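Cruciferin (Brassica napus, PDB 3KGL) probably serves as a seed storage protein, an 11S globulin of the cupin family that acts as a nutrient reserve. Local coordinates at residues G54-L66 against Q185-G199. Sequence-based numbering, arbitrary orientation.
Sequences GLYLPSFFSTAKL and QNQLDRNPRPFYLAG. With GOL (glycerol), chain G.
One face of the Phe60 ring is covered by Phe195 CB, which stands 3.6 Å from the ring centroid and close to the ring normal, a CH-pi contact. The two phenyl planes are almost parallel, 5° apart, but slid so far past each other that they scarcely overlap; the edge of the Phe195 ring instead meets the carbonyl oxygen of Phe60. With chi1 of 72°, Phe60 CG sits between its own N and carbonyl carbon, which swings the ring over its cross-strand neighbour, while Leu197 CD1 reaches Phe60 CD2 at 3.8 Å. With an alanine in place of Phe60, Phe195 CB would probably lose the ring face it packs on and Leu197 CD1 its aromatic neighbour, opening a gap between the segments.

Leucine suits position 197, between the Phe60 ring and Val417 of the second subunit; Phe195 packs on Asp362 of that subunit. On the other side Ser59, small enough to lie against Tyr196, bonds through OG with Tyr56 OH in the plane of the Tyr56 ring. Both tyrosine hydroxyls bind a glycerol, probably from the crystallisation liquor, and its C1 lies at the edge of the Phe61 ring.

Backbone bonds fix the register: Phe60 N donates to Phe195 O, and Phe195 N returns to Phe60 O (2.7 Å). Leu197 N reaches Pro58 O (3.1 Å). Proline is tolerated at 58 because across this contact it gives only its carbonyl, so the absent N-H costs no cross-strand bond; Leu197 O is instead bonded to Tyr430 OH of the second subunit. A water bridges Pro58 O to Gly199 N. Beyond the strand, Ser62 OG makes a weak bond to Asn186 OD1 (3.3 Å), which also accepts from Leu188 N, closing an Asx turn. Strand 194-196 thus pairs antiparallel with strand 54-61, extending a sheet of the N-terminal cupin beta-barrel beside the subunit interface.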
ATOM      1  N   GLY A  54     -31.692   6.206  22.325  1.00 67.93           N
ATOM      2  CA  GLY A  54     -30.614   5.250  22.165  1.00 42.20           C
ATOM      3  C   GLY A  54     -29.279   5.881  21.855  1.00 38.34           C
ATOM      4  O   GLY A  54     -29.144   6.674  20.930  1.00 40.12           O
ATOM      5  N   LEU A  55     -28.284   5.516  22.648  1.00 42.51           N
ATOM      6  CA  LEU A  55     -26.938   6.020  22.468  1.00 42.99           C
ATOM      7  C   LEU A  55     -26.025   4.890  22.021  1.00 50.42           C
ATOM      8  O   LEU A  55     -25.964   3.845  22.673  1.00 26.22           O
ATOM      9  CB  LEU A  55     -26.418   6.621  23.775  1.00 36.81           C
ATOM     10  CG  LEU A  55     -24.913   6.889  23.831  1.00 32.62           C
ATOM     11  CD1 LEU A  55     -24.498   7.808  22.690  1.00 33.61           C
ATOM     12  CD2 LEU A  55     -24.504   7.474  25.175  1.00 19.85           C
ATOM     13  N   TYR A  56     -25.339   5.098  20.896  1.00 46.62           N
ATOM     14  CA  TYR A  56     -24.264   4.207  20.463  1.00 50.19           C
ATOM     15  C   TYR A  56     -22.940   4.742  21.018  1.00 39.70           C
ATOM     16  O   TYR A  56     -22.519   5.837  20.661  1.00 43.29           O
ATOM     17  CB  TYR A  56     -24.207   4.114  18.938  1.00 44.81           C
ATOM     18  CG  TYR A  56     -23.013   3.330  18.443  1.00 56.51           C
ATOM     19  CD1 TYR A  56     -23.128   1.988  18.114  1.00 62.52           C
ATOM     20  CD2 TYR A  56     -21.765   3.925  18.324  1.00 35.52           C
ATOM     21  CE1 TYR A  56     -22.034   1.263  17.675  1.00 52.98           C
ATOM     22  CE2 TYR A  56     -20.666   3.205  17.885  1.00 58.01           C
ATOM     23  CZ  TYR A  56     -20.807   1.877  17.559  1.00 34.09           C
ATOM     24  OH  TYR A  56     -19.717   1.157  17.119  1.00 35.36           O
ATOM     25  N   LEU A  57     -22.293   3.964  21.887  1.00 57.34           N
ATOM     26  CA  LEU A  57     -21.188   4.452  22.712  1.00 14.56           C
ATOM     27  C   LEU A  57     -19.887   4.508  21.940  1.00 39.81           C
ATOM     28  O   LEU A  57     -19.661   3.695  21.048  1.00 42.48           O
ATOM     29  CB  LEU A  57     -21.044   3.585  23.960  1.00 38.99           C
ATOM     30  CG  LEU A  57     -22.186   3.704  24.979  1.00 29.16           C
ATOM     31  CD1 LEU A  57     -22.113   2.627  26.029  1.00 26.26           C
ATOM     32  CD2 LEU A  57     -22.141   5.057  25.639  1.00 38.79           C
ATOM     33  N   PRO A  58     -19.021   5.472  22.292  1.00 54.73           N
ATOM     34  CA  PRO A  58     -17.771   5.810  21.604  1.00 24.75           C
ATOM     35  C   PRO A  58     -16.917   4.595  21.248  1.00 43.09           C
ATOM     36  O   PRO A  58     -16.504   3.818  22.120  1.00 24.09           O
ATOM     37  CB  PRO A  58     -17.033   6.676  22.626  1.00 15.37           C
ATOM     38  CG  PRO A  58     -18.075   7.281  23.409  1.00 59.39           C
ATOM     39  CD  PRO A  58     -19.187   6.267  23.517  1.00 55.10           C
ATOM     40  N   SER A  59     -16.648   4.460  19.953  1.00 44.31           N
ATOM     41  CA  SER A  59     -15.776   3.418  19.431  1.00 29.97           C
ATOM     42  C   SER A  59     -14.832   4.025  18.401  1.00 40.46           C
ATOM     43  O   SER A  59     -15.195   4.956  17.671  1.00 40.02           O
ATOM     44  CB  SER A  59     -16.600   2.294  18.780  1.00 29.62           C
ATOM     45  OG  SER A  59     -17.105   2.675  17.502  1.00 32.96           O
ATOM     46  N   PHE A  60     -13.616   3.496  18.344  1.00 33.32           N
ATOM     47  CA  PHE A  60     -12.710   3.845  17.258  1.00 42.06           C
ATOM     48  C   PHE A  60     -12.227   2.607  16.500  1.00 45.73           C
ATOM     49  O   PHE A  60     -12.186   1.495  17.041  1.00 22.28           O
ATOM     50  CB  PHE A  60     -11.543   4.733  17.734  1.00 53.20           C
ATOM     51  CG  PHE A  60     -10.509   4.016  18.581  1.00 43.19           C
ATOM     52  CD1 PHE A  60      -9.567   3.188  18.004  1.00 23.58           C
ATOM     53  CD2 PHE A  60     -10.453   4.215  19.949  1.00 30.44           C
ATOM     54  CE1 PHE A  60      -8.617   2.554  18.773  1.00 31.44           C
ATOM     55  CE2 PHE A  60      -9.502   3.583  20.722  1.00 19.49           C
ATOM     56  CZ  PHE A  60      -8.588   2.753  20.136  1.00 28.74           C
ATOM     57  N   PHE A  61     -11.861   2.819  15.243  1.00 35.65           N
ATOM     58  CA  PHE A  61     -11.524   1.728  14.345  1.00 39.49           C
ATOM     59  C   PHE A  61     -10.090   1.791  13.857  1.00 24.78           C
ATOM     60  O   PHE A  61      -9.433   2.823  13.982  1.00 31.42           O
ATOM     61  CB  PHE A  61     -12.485   1.731  13.160  1.00 43.77           C
ATOM     62  CG  PHE A  61     -13.896   1.457  13.552  1.00 45.42           C
ATOM     63  CD1 PHE A  61     -14.418   0.178  13.452  1.00 30.27           C
ATOM     64  CD2 PHE A  61     -14.691   2.473  14.065  1.00 43.74           C
ATOM     65  CE1 PHE A  61     -15.722  -0.085  13.836  1.00 67.23           C
ATOM     66  CE2 PHE A  61     -15.994   2.222  14.454  1.00 75.92           C
ATOM     67  CZ  PHE A  61     -16.515   0.935  14.338  1.00 62.04           C
ATOM     68  N   SER A  62      -9.618   0.674  13.306  1.00 36.67           N
ATOM     69  CA  SER A  62      -8.248   0.548  12.812  1.00 38.21           C
ATOM     70  C   SER A  62      -8.167   0.816  11.303  1.00 52.46           C
ATOM     71  O   SER A  62      -7.095   0.745  10.698  1.00 25.76           O
ATOM     72  CB  SER A  62      -7.697  -0.842  13.143  1.00 25.61           C
ATOM     73  OG  SER A  62      -8.473  -1.869  12.532  1.00 61.51           O
ATOM     74  N   THR A  63      -9.312   1.124  10.706  1.00 43.87           N
ATOM     75  CA  THR A  63      -9.396   1.378   9.280  1.00 27.90           C
ATOM     76  C   THR A  63     -10.216   2.625   9.034  1.00 20.55           C
ATOM     77  O   THR A  63     -10.922   3.100   9.920  1.00 57.59           O
ATOM     78  CB  THR A  63     -10.140   0.260   8.578  1.00 38.92           C
ATOM     79  OG1 THR A  63     -11.517   0.302   8.977  1.00 24.69           O
ATOM     80  CG2 THR A  63      -9.537  -1.082   8.932  1.00 16.65           C
ATOM     81  N   ALA A  64     -10.134   3.144   7.818  1.00 37.40           N
ATOM     82  CA  ALA A  64     -10.989   4.249   7.419  1.00 17.96           C
ATOM     83  C   ALA A  64     -12.469   3.863   7.542  1.00 28.51           C
ATOM     84  O   ALA A  64     -12.837   2.700   7.455  1.00 18.95           O
ATOM     85  CB  ALA A  64     -10.666   4.653   6.008  1.00 49.50           C
ATOM     86  N   LYS A  65     -13.313   4.856   7.749  1.00 44.39           N
ATOM     87  CA  LYS A  65     -14.724   4.621   7.961  1.00 23.44           C
ATOM     88  C   LYS A  65     -15.448   5.695   7.189  1.00 28.09           C
ATOM     89  O   LYS A  65     -15.133   6.877   7.305  1.00 35.53           O
ATOM     90  CB  LYS A  65     -15.052   4.748   9.454  1.00 56.70           C
ATOM     91  CG  LYS A  65     -16.272   3.962   9.914  1.00 31.98           C
ATOM     92  CD  LYS A  65     -16.480   4.037  11.434  1.00 42.40           C
ATOM     93  CE  LYS A  65     -17.512   5.095  11.826  1.00 84.16           C
ATOM     94  NZ  LYS A  65     -18.486   4.624  12.880  1.00 32.85           N
ATOM     95  N   LEU A  66     -16.402   5.287   6.373  1.00 23.02           N
ATOM     96  CA  LEU A  66     -17.243   6.245   5.677  1.00 34.80           C
ATOM     97  C   LEU A  66     -18.680   5.862   5.993  1.00 36.58           C
ATOM     98  O   LEU A  66     -19.131   4.775   5.644  1.00 47.21           O
ATOM     99  CB  LEU A  66     -16.974   6.209   4.172  1.00 15.65           C
ATOM    100  CG  LEU A  66     -16.899   7.543   3.425  1.00 45.33           C
ATOM    101  CD1 LEU A  66     -16.905   7.323   1.916  1.00 46.46           C
ATOM    102  CD2 LEU A  66     -18.031   8.464   3.829  1.00 31.72           C
ATOM    103  N   GLN A 185      -3.882   2.181   5.457  1.00 17.91           N
ATOM    104  CA  GLN A 185      -4.075   2.766   6.791  1.00 50.37           C
ATOM    105  C   GLN A 185      -4.432   1.778   7.905  1.00 45.22           C
ATOM    106  O   GLN A 185      -4.207   2.053   9.085  1.00 73.02           O
ATOM    107  CB  GLN A 185      -5.147   3.838   6.741  1.00 31.53           C
ATOM    108  CG  GLN A 185      -5.266   4.438   5.395  1.00 32.21           C
ATOM    109  CD  GLN A 185      -6.414   5.363   5.338  1.00 64.88           C
ATOM    110  OE1 GLN A 185      -6.408   6.406   6.001  1.00 32.03           O
ATOM    111  NE2 GLN A 185      -7.443   4.988   4.567  1.00 41.34           N
ATOM    112  N   ASN A 186      -5.023   0.652   7.537  1.00 38.96           N
ATOM    113  CA  ASN A 186      -5.255  -0.413   8.485  1.00 16.72           C
ATOM    114  C   ASN A 186      -3.934  -1.121   8.706  1.00 25.68           C
ATOM    115  O   ASN A 186      -3.414  -1.773   7.808  1.00 35.32           O
ATOM    116  CB  ASN A 186      -6.288  -1.379   7.912  1.00 48.50           C
ATOM    117  CG  ASN A 186      -6.533  -2.582   8.798  1.00 17.78           C
ATOM    118  OD1 ASN A 186      -6.417  -2.522  10.016  1.00 48.98           O
ATOM    119  ND2 ASN A 186      -6.889  -3.676   8.183  1.00 14.93           N
ATOM    120  N   GLN A 187      -3.379  -0.976   9.899  1.00 35.13           N
ATOM    121  CA  GLN A 187      -2.064  -1.515  10.198  1.00 16.17           C
ATOM    122  C   GLN A 187      -2.238  -2.917  10.716  1.00 40.55           C
ATOM    123  O   GLN A 187      -1.274  -3.631  10.986  1.00 27.11           O
ATOM    124  CB  GLN A 187      -1.383  -0.661  11.266  1.00 37.30           C
ATOM    125  CG  GLN A 187       0.082  -0.377  10.980  1.00 77.92           C
ATOM    126  CD  GLN A 187       0.271   0.516   9.778  1.00 17.57           C
ATOM    127  OE1 GLN A 187      -0.552   0.527   8.878  1.00 31.78           O
ATOM    128  NE2 GLN A 187       1.345   1.281   9.766  1.00 40.78           N
ATOM    129  N   LEU A 188      -3.491  -3.318  10.849  1.00 48.76           N
ATOM    130  CA  LEU A 188      -3.789  -4.586  11.480  1.00 36.40           C
ATOM    131  C   LEU A 188      -4.073  -5.710  10.492  1.00 16.78           C
ATOM    132  O   LEU A 188      -3.151  -6.374  10.037  1.00 43.91           O
ATOM    133  CB  LEU A 188      -4.919  -4.425  12.511  1.00 24.20           C
ATOM    134  CG  LEU A 188      -4.532  -4.088  13.957  1.00 19.89           C
ATOM    135  CD1 LEU A 188      -3.369  -3.148  14.024  1.00 12.45           C
ATOM    136  CD2 LEU A 188      -5.721  -3.530  14.732  1.00 22.09           C
ATOM    137  N   ASP A 189      -5.344  -5.890  10.148  1.00 66.71           N
ATOM    138  CA  ASP A 189      -5.868  -7.190   9.725  1.00 26.70           C
ATOM    139  C   ASP A 189      -6.956  -7.155   8.701  1.00 34.01           C
ATOM    140  O   ASP A 189      -7.621  -6.141   8.521  1.00 65.14           O
ATOM    141  CB  ASP A 189      -6.519  -7.854  10.923  1.00 30.95           C
ATOM    142  CG  ASP A 189      -5.782  -9.033  11.359  1.00 36.21           C
ATOM    143  OD1 ASP A 189      -4.764  -9.337  10.703  1.00 44.00           O
ATOM    144  OD2 ASP A 189      -6.218  -9.645  12.340  1.00 27.57           O
ATOM    145  N   ARG A 190      -7.211  -8.311   8.107  1.00 47.24           N
ATOM    146  CA  ARG A 190      -8.331  -8.451   7.185  1.00 46.72           C
ATOM    147  C   ARG A 190      -9.718  -8.473   7.857  1.00 14.36           C
ATOM    148  O   ARG A 190     -10.704  -8.776   7.203  1.00 71.95           O
ATOM    149  CB  ARG A 190      -8.147  -9.692   6.327  1.00 69.18           C
ATOM    150  CG  ARG A 190      -8.736  -9.555   4.951  1.00 97.80           C
ATOM    151  CD  ARG A 190      -7.930  -8.594   4.103  1.00 68.85           C
ATOM    152  NE  ARG A 190      -8.392  -8.631   2.718  1.00104.80           N
ATOM    153  CZ  ARG A 190      -7.816  -7.970   1.725  1.00106.29           C
ATOM    154  NH1 ARG A 190      -6.744  -7.218   1.972  1.00 49.93           N
ATOM    155  NH2 ARG A 190      -8.312  -8.064   0.494  1.00 61.79           N
ATOM    156  N   ASN A 191      -9.790  -8.154   9.145  1.00 22.48           N
ATOM    157  CA  ASN A 191     -11.070  -7.946   9.834  1.00 37.38           C
ATOM    158  C   ASN A 191     -11.305  -6.487  10.232  1.00 40.92           C
ATOM    159  O   ASN A 191     -10.350  -5.712  10.385  1.00 37.53           O
ATOM    160  CB  ASN A 191     -11.206  -8.807  11.096  1.00 11.73           C
ATOM    161  CG  ASN A 191     -10.642 -10.185  10.932  1.00 23.04           C
ATOM    162  OD1 ASN A 191     -11.377 -11.162  10.713  1.00 28.38           O
ATOM    163  ND2 ASN A 191      -9.331 -10.287  11.048  1.00 12.23           N
ATOM    164  N   PRO A 192     -12.583  -6.107  10.398  1.00 26.23           N
ATOM    165  CA  PRO A 192     -12.908  -4.799  10.951  1.00 34.85           C
ATOM    166  C   PRO A 192     -12.738  -4.908  12.446  1.00 14.86           C
ATOM    167  O   PRO A 192     -13.102  -5.917  13.015  1.00 20.00           O
ATOM    168  CB  PRO A 192     -14.387  -4.645  10.602  1.00 24.09           C
ATOM    169  CG  PRO A 192     -14.879  -6.011  10.552  1.00 24.94           C
ATOM    170  CD  PRO A 192     -13.792  -6.780   9.902  1.00 19.50           C
ATOM    171  N   ARG A 193     -12.155  -3.906  13.082  1.00 37.21           N
ATOM    172  CA  ARG A 193     -11.943  -4.011  14.510  1.00 27.91           C
ATOM    173  C   ARG A 193     -12.403  -2.780  15.245  1.00 42.50           C
ATOM    174  O   ARG A 193     -11.747  -1.744  15.216  1.00 55.01           O
ATOM    175  CB  ARG A 193     -10.493  -4.325  14.833  1.00  8.79           C
ATOM    176  CG  ARG A 193     -10.073  -5.684  14.355  1.00 13.27           C
ATOM    177  CD  ARG A 193      -8.873  -6.158  15.115  1.00  7.47           C
ATOM    178  NE  ARG A 193      -8.267  -7.335  14.512  1.00 14.97           N
ATOM    179  CZ  ARG A 193      -8.333  -8.548  15.034  1.00  6.54           C
ATOM    180  NH1 ARG A 193      -8.986  -8.757  16.163  1.00 23.44           N
ATOM    181  NH2 ARG A 193      -7.746  -9.558  14.426  1.00 40.39           N
ATOM    182  N   PRO A 194     -13.555  -2.897  15.903  1.00 40.89           N
ATOM    183  CA  PRO A 194     -14.061  -1.844  16.769  1.00 28.93           C
ATOM    184  C   PRO A 194     -13.217  -1.848  18.024  1.00 42.24           C
ATOM    185  O   PRO A 194     -12.860  -2.918  18.535  1.00 27.64           O
ATOM    186  CB  PRO A 194     -15.478  -2.317  17.111  1.00 19.73           C
ATOM    187  CG  PRO A 194     -15.716  -3.547  16.300  1.00 36.42           C
ATOM    188  CD  PRO A 194     -14.390  -4.103  15.955  1.00 23.48           C
ATOM    189  N   PHE A 195     -12.876  -0.666  18.509  1.00 49.04           N
ATOM    190  CA  PHE A 195     -12.299  -0.564  19.832  1.00 37.77           C
ATOM    191  C   PHE A 195     -13.292   0.182  20.676  1.00 36.55           C
ATOM    192  O   PHE A 195     -13.559   1.365  20.446  1.00 51.12           O
ATOM    193  CB  PHE A 195     -10.956   0.147  19.801  1.00 35.59           C
ATOM    194  CG  PHE A 195      -9.833  -0.713  19.293  1.00 41.14           C
ATOM    195  CD1 PHE A 195      -8.945  -1.307  20.170  1.00 18.81           C
ATOM    196  CD2 PHE A 195      -9.668  -0.930  17.939  1.00  8.92           C
ATOM    197  CE1 PHE A 195      -7.913  -2.081  19.705  1.00 13.43           C
ATOM    198  CE2 PHE A 195      -8.630  -1.702  17.476  1.00 20.81           C
ATOM    199  CZ  PHE A 195      -7.754  -2.278  18.360  1.00 22.86           C
ATOM    200  N   TYR A 196     -13.854  -0.532  21.644  1.00 27.94           N
ATOM    201  CA  TYR A 196     -14.946  -0.015  22.443  1.00  9.43           C
ATOM    202  C   TYR A 196     -14.445   0.683  23.696  1.00 24.39           C
ATOM    203  O   TYR A 196     -13.751   0.093  24.524  1.00 26.38           O
ATOM    204  CB  TYR A 196     -15.904  -1.157  22.778  1.00 31.80           C
ATOM    205  CG  TYR A 196     -16.706  -1.608  21.582  1.00 34.72           C
ATOM    206  CD1 TYR A 196     -17.603  -0.745  20.975  1.00 19.50           C
ATOM    207  CD2 TYR A 196     -16.557  -2.880  21.047  1.00 25.50           C
ATOM    208  CE1 TYR A 196     -18.340  -1.131  19.882  1.00 53.52           C
ATOM    209  CE2 TYR A 196     -17.293  -3.274  19.932  1.00 25.23           C
ATOM    210  CZ  TYR A 196     -18.188  -2.391  19.361  1.00 35.32           C
ATOM    211  OH  TYR A 196     -18.945  -2.740  18.265  1.00 44.11           O
ATOM    212  N   LEU A 197     -14.797   1.952  23.834  1.00 30.90           N
ATOM    213  CA  LEU A 197     -14.382   2.722  25.004  1.00 26.47           C
ATOM    214  C   LEU A 197     -15.231   2.474  26.278  1.00 43.69           C
ATOM    215  O   LEU A 197     -14.751   2.639  27.398  1.00 42.34           O
ATOM    216  CB  LEU A 197     -14.375   4.212  24.654  1.00 38.28           C
ATOM    217  CG  LEU A 197     -13.112   4.828  24.062  1.00 33.36           C
ATOM    218  CD1 LEU A 197     -12.496   3.846  23.106  1.00 40.39           C
ATOM    219  CD2 LEU A 197     -13.436   6.144  23.366  1.00 24.19           C
ATOM    220  N   ALA A 198     -16.488   2.079  26.112  1.00 32.27           N
ATOM    221  CA  ALA A 198     -17.393   2.007  27.252  1.00 37.73           C
ATOM    222  C   ALA A 198     -18.218   0.742  27.239  1.00 46.24           C
ATOM    223  O   ALA A 198     -18.192  -0.050  28.192  1.00 33.87           O
ATOM    224  CB  ALA A 198     -18.311   3.199  27.256  1.00 34.71           C
ATOM    225  N   GLY A 199     -18.965   0.577  26.154  1.00 26.97           N
ATOM    226  CA  GLY A 199     -19.859  -0.551  26.004  1.00 38.67           C
ATOM    227  C   GLY A 199     -19.190  -1.897  26.179  1.00 41.73           C
ATOM    228  O   GLY A 199     -18.049  -2.123  25.756  1.00 24.39           O
TER
HETATM  229  C1  GOL G 467     -19.140  -1.368  14.046  1.00 20.40           C
HETATM  230  O1  GOL G 467     -19.560  -0.922  15.318  1.00 16.46           O
HETATM  231  C2  GOL G 467     -18.445  -2.698  14.313  1.00 52.65           C
HETATM  232  O2  GOL G 467     -19.001  -3.302  15.465  1.00 24.03           O
HETATM  233  C3  GOL G 467     -18.482  -3.673  13.140  1.00 20.33           C
HETATM  234  O3  GOL G 467     -18.193  -4.966  13.646  1.00 31.27           O
HETATM  235  O   HOH W   1     -18.399   1.896  23.543  1.00 29.15           O